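Local coordinates for protein beta-galactosidase/beta-glucuronidase (Faecalibacterium prausnitzii L2-6, PDB 6MVF) that binds flavin mononucleotide and, as a family 2 glycoside hydrolase of a gut bacterium, probably cleaves beta-glucuronides, at residues 273-279 and 387-392; 330-336 and 352-358; 481-487 and 527-533. All blocks are in the same frame, centred on the assembly; numbering follows the deposited sequence.

Contact 1: 273-279 and 387-392; sequences NVGVRSY and NHPSIL
Gly275 and Pro389 mark the closest approach of the two backbones, with CA atoms 4.9 Å apart, and no backbone-to-backbone hydrogen bond joins the segments. The Pro389 ring lies against the Gly275 backbone, its CG 3.3 Å from Gly275 N. A side chain at Gly275 would point straight at that ring. Beside it a water spans the gap. It accepts from Gly275 N and donates to Asn387 O, which is 2.9 Å from it. Val274 CG1 packs alongside Asn387 CB. The amide of Asn387 turns to Ile183 O and Val185 N, in strand 183-189, which carries Met184 of the FMN pocket.

Segment 273-279 leaves the last strand of the domain that is immunoglobulin-like in family 2 enzymes. Segment 387-392 makes a type I turn, His388 to Ile391, and enters strand 391-398 of the TIM barrel. The contact therefore ties the middle domain to the start of a barrel strand.

Arg277 carries most of the polar grip. Its chain bends at chi2 (-82°), which brings the guanidinium edge to the turn. Arg277 NE meets a lone pair of Pro389 O in the carbonyl plane, at 2.8 Å and an N-H...O angle of 161°. Arg277 NH2 makes a weak bond to Ile391 O at 3.4 Å; that oxygen also receives NE of Arg427. One guanidinium face is covered by Tyr279 CE1. The Tyr279 ring in turn takes Leu392 over a face, with Leu392 CB 4.2 Å from the ring centroid, and Tyr279 OH gives Leu392 O a weak bond of 2.7 Å.

Contact 2: 330-336 and 352-358; sequences NTIRLAH and FAVWAEI
Thr331 to Arg333 pair in parallel with Ala353 to Trp355, in two neighbouring strands of the TIM barrel joined by helix 341-350 in a beta-alpha-beta unit. This is the close-packed part. Ile332 N (2.9 Å) and Thr331 OG1 (2.8 Å) reach Ala353 O from opposite faces of its plane. Toward the helix, Ile332 CD1 sits over one face of the Phe352 ring. On the other side, Arg333 runs extended with CG anti to its backbone N (chi1 175°), laying Arg333 CG over the five-membered ring of Trp355, 3.8 Å from its centroid.

Beyond Leu334 N, which still bonds Trp355 O, the strands are joined through a water. It donates to Leu334 O and accepts from Glu357 N.

Glu357 closes the far end. Glu357 OE1 takes NH2 of Arg333 on the syn side, a 3.1 Å salt bridge, and NE1 of Trp355 on the anti side at 3.0 Å. Glu357 OE2 receives His336 ND1 at 2.6 Å, with ring and carboxylate nearly coplanar (21°). Arg333 NH2 also reaches Asn398 OD1. Cutting Glu357 back to an alanine would probably leave His336 ND1 and Trp355 NE1 without their acceptor and Arg333 without this countercharge. Three donors thus fix the rotation of one buried carboxylate, which in turn sets the His336 ring and is likely to offset the charge of Arg333.

Contact 3: 481-487 and 527-533; sequences CLGISEY and IWASHVW
Tyr487 O receives Trp533 N at 2.8 Å, the shortest direct hydrogen bond between these segments. Further back the strands run parallel. Leu482 O takes Trp528 N (3.1 Å), Ala529 O takes Ile484 N (3.0 Å), and Ile484 O takes His531 N almost head-on at 2.9 Å. The chain turns a corner at Ser485, where a water donates to His531 O.

Past the corner, the Glu486 carboxylate lies flat over one face of the Trp533 indole. The planes are 10° apart, and Glu486 CD is 3.8 Å from Trp533 CE3. Glu486 OE1 is held by Tyr455 OH. Tyr487 CG stands between its backbone N and carbonyl carbon (chi1 69°), which swings the ring back across Val532, with Val532 CA over one face and CG2 near the hydroxyl. A second water links Tyr487 OH to Ser530 OG, and Tyr571 OH also bonds that phenol. Leu482 and Ile527 pack side by side.

These are adjacent strands of the TIM barrel. Strand 450-453 flanks 482-487, strand 292-300 flanks 529-532, and helix 507-522 covers Ile484, Tyr487 and Ser530.

All three contacts reach the TIM-barrel sheet. Contact 2 is nested within the loop that contact 1 closes, and their centres are about 13 Å apart. Their strands 391-398 and 353-357 are neighbours, with probable hydrogen bonds from Val354 N to Ser390 O (2.7 Å) and Leu392 N to Val354 O (2.9 Å). Contacts 2 and 3, centres about 11 Å apart, meet although strand 292-300 separates them in the sheet. Thr331 OG1 and His531 NE2 are 3.0 Å apart, and His336 packs on Trp533. In this family the active site lies at the C-terminal ends of the barrel strands, consistent with the cluster of Arg333, Glu357 and Glu486. FMN sits about 6 Å from the Asn387 side chain but about 14 Å from that of Ile358.

Contact 1: 273-279 and 387-392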
loop_
_atom_site.group_PDB
_atom_site.type_symbol
_atom_site.label_atom_id
_atom_site.label_comp_id
_atom_site.label_asym_id
_atom_site.label_seq_id
_atom_site.Cartn_x
_atom_site.Cartn_y
_atom_site.Cartn_z
ATOM N N ASN A 273 23.561 3.194 4.689
ATOM C CA ASN A 273 23.465 4.137 3.588
ATOM C C ASN A 273 24.532 5.212 3.765
ATOM O O ASN A 273 24.700 5.763 4.864
ATOM C CB ASN A 273 22.067 4.744 3.530
ATOM C CG ASN A 273 20.995 3.691 3.288
ATOM O OD1 ASN A 273 21.290 2.574 2.857
ATOM N ND2 ASN A 273 19.745 4.047 3.540
ATOM N N VAL A 274 25.293 5.469 2.699
ATOM C CA VAL A 274 26.416 6.388 2.767
ATOM C C VAL A 274 26.445 7.209 1.489
ATOM O O VAL A 274 25.863 6.837 0.464
ATOM C CB VAL A 274 27.768 5.655 2.976
ATOM C CG1 VAL A 274 27.739 4.805 4.261
ATOM C CG2 VAL A 274 28.114 4.818 1.757
ATOM N N GLY A 275 27.127 8.348 1.570
ATOM C CA GLY A 275 27.276 9.225 0.430
ATOM C C GLY A 275 28.728 9.608 0.247
ATOM O O GLY A 275 29.515 9.614 1.193
ATOM N N VAL A 276 29.073 9.928 -0.999
ATOM C CA VAL A 276 30.422 10.324 -1.386
ATOM C C VAL A 276 30.445 11.843 -1.547
ATOM O O VAL A 276 29.827 12.390 -2.466
ATOM C CB VAL A 276 30.856 9.624 -2.683
ATOM C CG1 VAL A 276 32.351 9.757 -2.882
ATOM C CG2 VAL A 276 30.417 8.159 -2.671
ATOM N N ARG A 277 31.164 12.538 -0.668
ATOM C CA ARG A 277 31.357 13.971 -0.836
ATOM C C ARG A 277 32.630 14.378 -0.128
ATOM O O ARG A 277 33.029 13.761 0.857
ATOM C CB ARG A 277 30.186 14.807 -0.295
ATOM C CG ARG A 277 30.130 14.953 1.208
ATOM C CD ARG A 277 29.489 13.751 1.827
ATOM N NE ARG A 277 29.469 13.795 3.282
ATOM C CZ ARG A 277 30.519 13.506 4.040
ATOM N NH1 ARG A 277 31.677 13.187 3.455
ATOM N NH2 ARG A 277 30.419 13.554 5.374
ATOM N N SER A 278 33.254 15.426 -0.646
ATOM C CA SER A 278 34.287 16.163 0.059
ATOM C C SER A 278 33.822 17.607 0.185
ATOM O O SER A 278 32.916 18.047 -0.527
ATOM C CB SER A 278 35.633 16.088 -0.667
ATOM O OG SER A 278 35.508 16.494 -2.026
ATOM N N TYR A 279 34.440 18.339 1.108
ATOM C CA TYR A 279 33.971 19.683 1.403
ATOM C C TYR A 279 35.054 20.447 2.152
ATOM O O TYR A 279 35.892 19.865 2.843
ATOM C CB TYR A 279 32.650 19.672 2.202
ATOM C CG TYR A 279 32.704 18.971 3.549
ATOM C CD1 TYR A 279 32.516 17.599 3.653
ATOM C CD2 TYR A 279 32.915 19.689 4.723
ATOM C CE1 TYR A 279 32.558 16.947 4.878
ATOM C CE2 TYR A 279 32.957 19.044 5.963
ATOM C CZ TYR A 279 32.775 17.666 6.027
ATOM O OH TYR A 279 32.801 17.010 7.240
ATOM N N ASN A 387 28.179 7.037 9.896
ATOM C CA ASN A 387 27.996 6.719 8.484
ATOM C C ASN A 387 27.089 7.686 7.727
ATOM O O ASN A 387 27.013 7.584 6.499
ATOM C CB ASN A 387 27.478 5.296 8.343
ATOM C CG ASN A 387 28.454 4.285 8.904
ATOM O OD1 ASN A 387 29.682 4.490 8.852
ATOM N ND2 ASN A 387 27.919 3.194 9.476
ATOM N N HIS A 388 26.444 8.639 8.405
ATOM C CA HIS A 388 25.533 9.568 7.747
ATOM C C HIS A 388 26.273 10.573 6.873
ATOM O O HIS A 388 27.039 11.387 7.406
ATOM C CB HIS A 388 24.735 10.318 8.787
ATOM C CG HIS A 388 23.825 9.453 9.592
ATOM N ND1 HIS A 388 22.693 8.867 9.061
ATOM C CD2 HIS A 388 23.857 9.101 10.898
ATOM C CE1 HIS A 388 22.068 8.189 10.006
ATOM N NE2 HIS A 388 22.761 8.304 11.128
ATOM N N PRO A 389 26.071 10.581 5.544
ATOM C CA PRO A 389 26.765 11.589 4.720
ATOM C C PRO A 389 26.271 13.004 4.971
ATOM O O PRO A 389 27.010 13.960 4.693
ATOM C CB PRO A 389 26.483 11.137 3.280
ATOM C CG PRO A 389 25.218 10.337 3.361
ATOM C CD PRO A 389 25.251 9.666 4.721
ATOM N N SER A 390 25.059 13.166 5.512
ATOM C CA SER A 390 24.529 14.509 5.710
ATOM C C SER A 390 25.275 15.240 6.823
ATOM O O SER A 390 25.311 16.473 6.834
ATOM C CB SER A 390 23.020 14.456 6.004
ATOM O OG SER A 390 22.750 13.863 7.277
ATOM N N ILE A 391 25.865 14.516 7.766
ATOM C CA ILE A 391 26.542 15.162 8.887
ATOM C C ILE A 391 27.908 15.648 8.418
ATOM O O ILE A 391 28.765 14.848 8.031
ATOM C CB ILE A 391 26.666 14.215 10.095
ATOM C CG1 ILE A 391 25.265 13.790 10.558
ATOM C CG2 ILE A 391 27.461 14.891 11.224
ATOM C CD1 ILE A 391 25.222 12.899 11.784
ATOM N N LEU A 392 28.108 16.965 8.437
ATOM C CA LEU A 392 29.392 17.546 8.054
ATOM C C LEU A 392 30.162 18.164 9.220
ATOM O O LEU A 392 31.393 18.204 9.179
ATOM C CB LEU A 392 29.196 18.605 6.960
ATOM C CG LEU A 392 28.358 18.240 5.730
ATOM C CD1 LEU A 392 28.570 19.293 4.670
ATOM C CD2 LEU A 392 28.692 16.856 5.196
HETATM O O HOH W 1 28.482 8.408 4.132
#

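Contact 2: 330-336 and 352-358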
loop_
_atom_site.group_PDB
_atom_site.type_symbol
_atom_site.label_atom_id
_atom_site.label_comp_id
_atom_site.label_asym_id
_atom_site.label_seq_id
_atom_site.Cartn_x
_atom_site.Cartn_y
_atom_site.Cartn_z
ATOM N N ASN A 330 19.467 24.536 2.723
ATOM C CA ASN A 330 20.406 23.471 2.387
ATOM C C ASN A 330 21.199 22.986 3.587
ATOM O O ASN A 330 22.037 22.092 3.439
ATOM C CB ASN A 330 21.377 23.922 1.297
ATOM C CG ASN A 330 22.203 25.121 1.713
ATOM O OD1 ASN A 330 22.105 25.600 2.849
ATOM N ND2 ASN A 330 23.045 25.602 0.805
ATOM N N THR A 331 20.971 23.552 4.770
ATOM C CA THR A 331 21.665 23.114 5.970
ATOM C C THR A 331 20.678 23.083 7.122
ATOM O O THR A 331 19.736 23.883 7.180
ATOM C CB THR A 331 22.882 24.035 6.288
ATOM O OG1 THR A 331 23.570 23.561 7.448
ATOM C CG2 THR A 331 22.466 25.483 6.489
ATOM N N ILE A 332 20.880 22.139 8.028
ATOM C CA ILE A 332 20.073 22.053 9.235
ATOM C C ILE A 332 20.999 21.855 10.417
ATOM O O ILE A 332 21.731 20.858 10.468
ATOM C CB ILE A 332 19.056 20.911 9.197
ATOM C CG1 ILE A 332 17.984 21.150 8.141
ATOM C CG2 ILE A 332 18.430 20.771 10.590
ATOM C CD1 ILE A 332 17.137 19.902 7.855
ATOM N N ARG A 333 20.942 22.773 11.383
ATOM C CA ARG A 333 21.616 22.578 12.659
ATOM C C ARG A 333 20.689 21.803 13.595
ATOM O O ARG A 333 19.616 22.291 13.977
ATOM C CB ARG A 333 22.031 23.909 13.282
ATOM C CG ARG A 333 22.622 23.724 14.666
ATOM C CD ARG A 333 23.014 25.033 15.305
ATOM N NE ARG A 333 23.540 24.824 16.650
ATOM C CZ ARG A 333 23.324 25.648 17.668
ATOM N NH1 ARG A 333 22.585 26.739 17.496
ATOM N NH2 ARG A 333 23.836 25.372 18.859
ATOM N N LEU A 334 21.102 20.595 13.962
ATOM C CA LEU A 334 20.265 19.704 14.762
ATOM C C LEU A 334 20.582 19.881 16.250
ATOM O O LEU A 334 21.147 19.014 16.921
ATOM C CB LEU A 334 20.449 18.268 14.291
ATOM C CG LEU A 334 19.583 18.082 13.051
ATOM C CD1 LEU A 334 19.661 16.672 12.522
ATOM C CD2 LEU A 334 18.131 18.477 13.369
ATOM N N ALA A 335 20.184 21.037 16.767
ATOM C CA ALA A 335 20.446 21.368 18.158
ATOM C C ALA A 335 19.405 20.694 19.060
ATOM O O ALA A 335 18.330 20.314 18.600
ATOM C CB ALA A 335 20.440 22.892 18.327
ATOM N N HIS A 336 19.726 20.515 20.351
ATOM C CA HIS A 336 21.037 20.750 20.979
ATOM C C HIS A 336 21.575 19.418 21.475
ATOM O O HIS A 336 22.173 19.345 22.543
ATOM C CB HIS A 336 20.961 21.693 22.192
ATOM C CG HIS A 336 20.785 23.146 21.866
ATOM N ND1 HIS A 336 21.752 23.896 21.227
ATOM C CD2 HIS A 336 19.774 24.005 22.150
ATOM C CE1 HIS A 336 21.333 25.144 21.106
ATOM N NE2 HIS A 336 20.135 25.237 21.657
ATOM N N PHE A 352 20.646 17.613 3.094
ATOM C CA PHE A 352 20.958 18.793 3.890
ATOM C C PHE A 352 22.329 18.603 4.513
ATOM O O PHE A 352 22.652 17.503 4.974
ATOM C CB PHE A 352 19.976 19.039 5.053
ATOM C CG PHE A 352 18.568 19.244 4.642
ATOM C CD1 PHE A 352 18.153 20.457 4.117
ATOM C CD2 PHE A 352 17.630 18.249 4.844
ATOM C CE1 PHE A 352 16.820 20.666 3.755
ATOM C CE2 PHE A 352 16.296 18.451 4.493
ATOM C CZ PHE A 352 15.889 19.659 3.944
ATOM N N ALA A 353 23.103 19.686 4.576
ATOM C CA ALA A 353 24.328 19.716 5.369
ATOM C C ALA A 353 23.960 19.819 6.848
ATOM O O ALA A 353 23.335 20.800 7.255
ATOM C CB ALA A 353 25.196 20.901 4.928
ATOM N N VAL A 354 24.326 18.821 7.658
ATOM C CA VAL A 354 23.866 18.725 9.045
ATOM C C VAL A 354 24.997 19.056 10.016
ATOM O O VAL A 354 26.115 18.541 9.890
ATOM C CB VAL A 354 23.301 17.335 9.366
ATOM C CG1 VAL A 354 23.063 17.197 10.879
ATOM C CG2 VAL A 354 22.022 17.093 8.586
ATOM N N TRP A 355 24.686 19.908 10.995
ATOM C CA TRP A 355 25.511 20.164 12.172
ATOM C C TRP A 355 24.889 19.375 13.334
ATOM O O TRP A 355 23.761 19.659 13.757
ATOM C CB TRP A 355 25.591 21.680 12.416
ATOM C CG TRP A 355 25.954 22.238 13.823
ATOM C CD1 TRP A 355 25.780 21.640 15.053
ATOM C CD2 TRP A 355 26.520 23.532 14.102
ATOM N NE1 TRP A 355 26.205 22.470 16.057
ATOM C CE2 TRP A 355 26.661 23.638 15.510
ATOM C CE3 TRP A 355 26.914 24.619 13.300
ATOM C CZ2 TRP A 355 27.191 24.779 16.133
ATOM C CZ3 TRP A 355 27.436 25.757 13.921
ATOM C CH2 TRP A 355 27.575 25.819 15.325
ATOM N N ALA A 356 25.604 18.360 13.823
ATOM C CA ALA A 356 25.162 17.559 14.958
ATOM C C ALA A 356 25.977 17.915 16.199
ATOM O O ALA A 356 27.181 18.178 16.101
ATOM C CB ALA A 356 25.282 16.061 14.662
ATOM N N GLU A 357 25.324 17.912 17.369
ATOM C CA GLU A 357 25.993 18.340 18.594
ATOM C C GLU A 357 25.482 17.564 19.807
ATOM O O GLU A 357 24.454 16.880 19.762
ATOM C CB GLU A 357 25.824 19.847 18.815
ATOM C CG GLU A 357 24.441 20.267 19.193
ATOM C CD GLU A 357 24.322 21.777 19.420
ATOM O OE1 GLU A 357 25.139 22.540 18.864
ATOM O OE2 GLU A 357 23.416 22.210 20.167
ATOM N N ILE A 358 26.235 17.684 20.902
ATOM C CA ILE A 358 25.897 17.107 22.202
ATOM C C ILE A 358 25.305 18.218 23.064
ATOM O O ILE A 358 25.546 19.398 22.777
ATOM C CB ILE A 358 27.129 16.483 22.875
ATOM C CG1 ILE A 358 28.230 17.542 23.030
ATOM C CG2 ILE A 358 27.621 15.268 22.101
ATOM C CD1 ILE A 358 29.501 17.016 23.592
HETATM O O HOH W 2 22.669 16.741 16.512
#

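Contact 3: 481-487 and 527-533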
loop_
_atom_site.group_PDB
_atom_site.type_symbol
_atom_site.label_atom_id
_atom_site.label_comp_id
_atom_site.label_asym_id
_atom_site.label_seq_id
_atom_site.Cartn_x
_atom_site.Cartn_y
_atom_site.Cartn_z
ATOM N N CYS A 481 36.844 30.972 10.418
ATOM C CA CYS A 481 35.647 30.762 9.618
ATOM C C CYS A 481 34.450 31.092 10.489
ATOM O O CYS A 481 34.159 30.363 11.438
ATOM C CB CYS A 481 35.565 29.325 9.121
ATOM S SG CYS A 481 37.015 28.747 8.232
ATOM N N LEU A 482 33.766 32.191 10.178
ATOM C CA LEU A 482 32.642 32.676 10.965
ATOM C C LEU A 482 31.322 32.206 10.357
ATOM O O LEU A 482 31.095 32.347 9.147
ATOM C CB LEU A 482 32.660 34.203 11.063
ATOM C CG LEU A 482 31.477 34.781 11.832
ATOM C CD1 LEU A 482 31.605 34.411 13.295
ATOM C CD2 LEU A 482 31.310 36.293 11.649
ATOM N N GLY A 483 30.467 31.626 11.203
ATOM C CA GLY A 483 29.078 31.422 10.867
ATOM C C GLY A 483 28.198 31.988 11.968
ATOM O O GLY A 483 28.688 32.425 13.011
ATOM N N ILE A 484 26.892 31.987 11.717
ATOM C CA ILE A 484 25.912 32.413 12.710
ATOM C C ILE A 484 25.019 31.217 13.018
ATOM O O ILE A 484 24.141 30.862 12.215
ATOM C CB ILE A 484 25.098 33.635 12.249
ATOM C CG1 ILE A 484 26.030 34.840 12.062
ATOM C CG2 ILE A 484 23.981 33.967 13.251
ATOM C CD1 ILE A 484 26.958 35.135 13.274
ATOM N N SER A 485 25.243 30.596 14.183
ATOM C CA SER A 485 24.539 29.370 14.544
ATOM C C SER A 485 23.140 29.613 15.093
ATOM O O SER A 485 22.338 28.677 15.115
ATOM C CB SER A 485 25.358 28.572 15.563
ATOM O OG SER A 485 25.906 29.424 16.559
ATOM N N GLU A 486 22.853 30.817 15.594
ATOM C CA GLU A 486 21.502 31.233 15.957
ATOM C C GLU A 486 21.375 32.717 15.692
ATOM O O GLU A 486 22.281 33.496 16.009
ATOM C CB GLU A 486 21.117 31.009 17.432
ATOM C CG GLU A 486 21.321 29.631 17.984
ATOM C CD GLU A 486 20.815 29.497 19.413
ATOM O OE1 GLU A 486 20.181 30.458 19.924
ATOM O OE2 GLU A 486 21.050 28.421 20.024
ATOM N N TYR A 487 20.245 33.078 15.102
ATOM C CA TYR A 487 19.724 34.429 15.036
ATOM C C TYR A 487 18.225 34.283 14.827
ATOM O O TYR A 487 17.765 33.267 14.303
ATOM C CB TYR A 487 20.371 35.238 13.908
ATOM C CG TYR A 487 19.992 34.805 12.511
ATOM C CD1 TYR A 487 20.671 33.764 11.865
ATOM C CD2 TYR A 487 18.955 35.433 11.833
ATOM C CE1 TYR A 487 20.314 33.373 10.571
ATOM C CE2 TYR A 487 18.597 35.055 10.552
ATOM C CZ TYR A 487 19.276 34.033 9.923
ATOM O OH TYR A 487 18.908 33.693 8.642
ATOM N N ILE A 527 30.446 33.890 5.139
ATOM C CA ILE A 527 29.753 33.263 6.261
ATOM C C ILE A 527 29.496 31.818 5.862
ATOM O O ILE A 527 28.735 31.554 4.927
ATOM C CB ILE A 527 28.444 33.983 6.594
ATOM C CG1 ILE A 527 28.715 35.436 7.027
ATOM C CG2 ILE A 527 27.667 33.198 7.659
ATOM C CD1 ILE A 527 29.255 35.587 8.433
ATOM N N TRP A 528 30.160 30.876 6.527
ATOM C CA TRP A 528 30.142 29.525 5.984
ATOM C C TRP A 528 28.764 28.893 6.138
ATOM O O TRP A 528 28.330 28.147 5.249
ATOM C CB TRP A 528 31.249 28.659 6.612
ATOM C CG TRP A 528 31.157 28.486 8.083
ATOM C CD1 TRP A 528 31.652 29.325 9.034
ATOM C CD2 TRP A 528 30.530 27.405 8.788
ATOM N NE1 TRP A 528 31.370 28.839 10.287
ATOM C CE2 TRP A 528 30.675 27.665 10.165
ATOM C CE3 TRP A 528 29.850 26.245 8.386
ATOM C CZ2 TRP A 528 30.164 26.811 11.146
ATOM C CZ3 TRP A 528 29.357 25.388 9.353
ATOM C CH2 TRP A 528 29.508 25.678 10.720
ATOM N N ALA A 529 28.054 29.214 7.228
ATOM C CA ALA A 529 26.689 28.740 7.434
ATOM C C ALA A 529 25.963 29.666 8.402
ATOM O O ALA A 529 26.515 30.038 9.437
ATOM C CB ALA A 529 26.667 27.305 7.970
ATOM N N SER A 530 24.730 30.020 8.062
ATOM C CA SER A 530 23.797 30.695 8.951
ATOM C C SER A 530 22.602 29.782 9.219
ATOM O O SER A 530 22.145 29.056 8.324
ATOM C CB SER A 530 23.318 32.028 8.348
ATOM O OG SER A 530 22.765 31.847 7.053
ATOM N N HIS A 531 22.094 29.830 10.452
ATOM C CA HIS A 531 21.007 28.964 10.898
ATOM C C HIS A 531 19.966 29.795 11.634
ATOM O O HIS A 531 20.222 30.275 12.743
ATOM C CB HIS A 531 21.530 27.857 11.806
ATOM C CG HIS A 531 22.430 26.881 11.122
ATOM N ND1 HIS A 531 23.804 26.941 11.222
ATOM C CD2 HIS A 531 22.155 25.819 10.325
ATOM C CE1 HIS A 531 24.336 25.954 10.523
ATOM N NE2 HIS A 531 23.358 25.259 9.969
ATOM N N VAL A 532 18.788 29.954 11.031
ATOM C CA VAL A 532 17.666 30.583 11.722
ATOM C C VAL A 532 17.344 29.824 12.994
ATOM O O VAL A 532 17.113 28.607 12.973
ATOM C CB VAL A 532 16.428 30.622 10.817
ATOM C CG1 VAL A 532 15.191 31.075 11.626
ATOM C CG2 VAL A 532 16.690 31.498 9.623
ATOM N N TRP A 533 17.317 30.535 14.110
ATOM C CA TRP A 533 16.676 30.020 15.308
ATOM C C TRP A 533 15.256 30.565 15.276
ATOM O O TRP A 533 15.055 31.780 15.365
ATOM C CB TRP A 533 17.429 30.447 16.562
ATOM C CG TRP A 533 16.998 29.698 17.798
ATOM C CD1 TRP A 533 16.158 30.145 18.783
ATOM C CD2 TRP A 533 17.381 28.376 18.170
ATOM N NE1 TRP A 533 16.011 29.182 19.752
ATOM C CE2 TRP A 533 16.746 28.083 19.394
ATOM C CE3 TRP A 533 18.216 27.417 17.600
ATOM C CZ2 TRP A 533 16.904 26.867 20.042
ATOM C CZ3 TRP A 533 18.377 26.217 18.249
ATOM C CH2 TRP A 533 17.728 25.953 19.466
HETATM O O HOH W 3 19.833 28.492 14.752
HETATM O O HOH W 4 20.036 31.264 7.677
#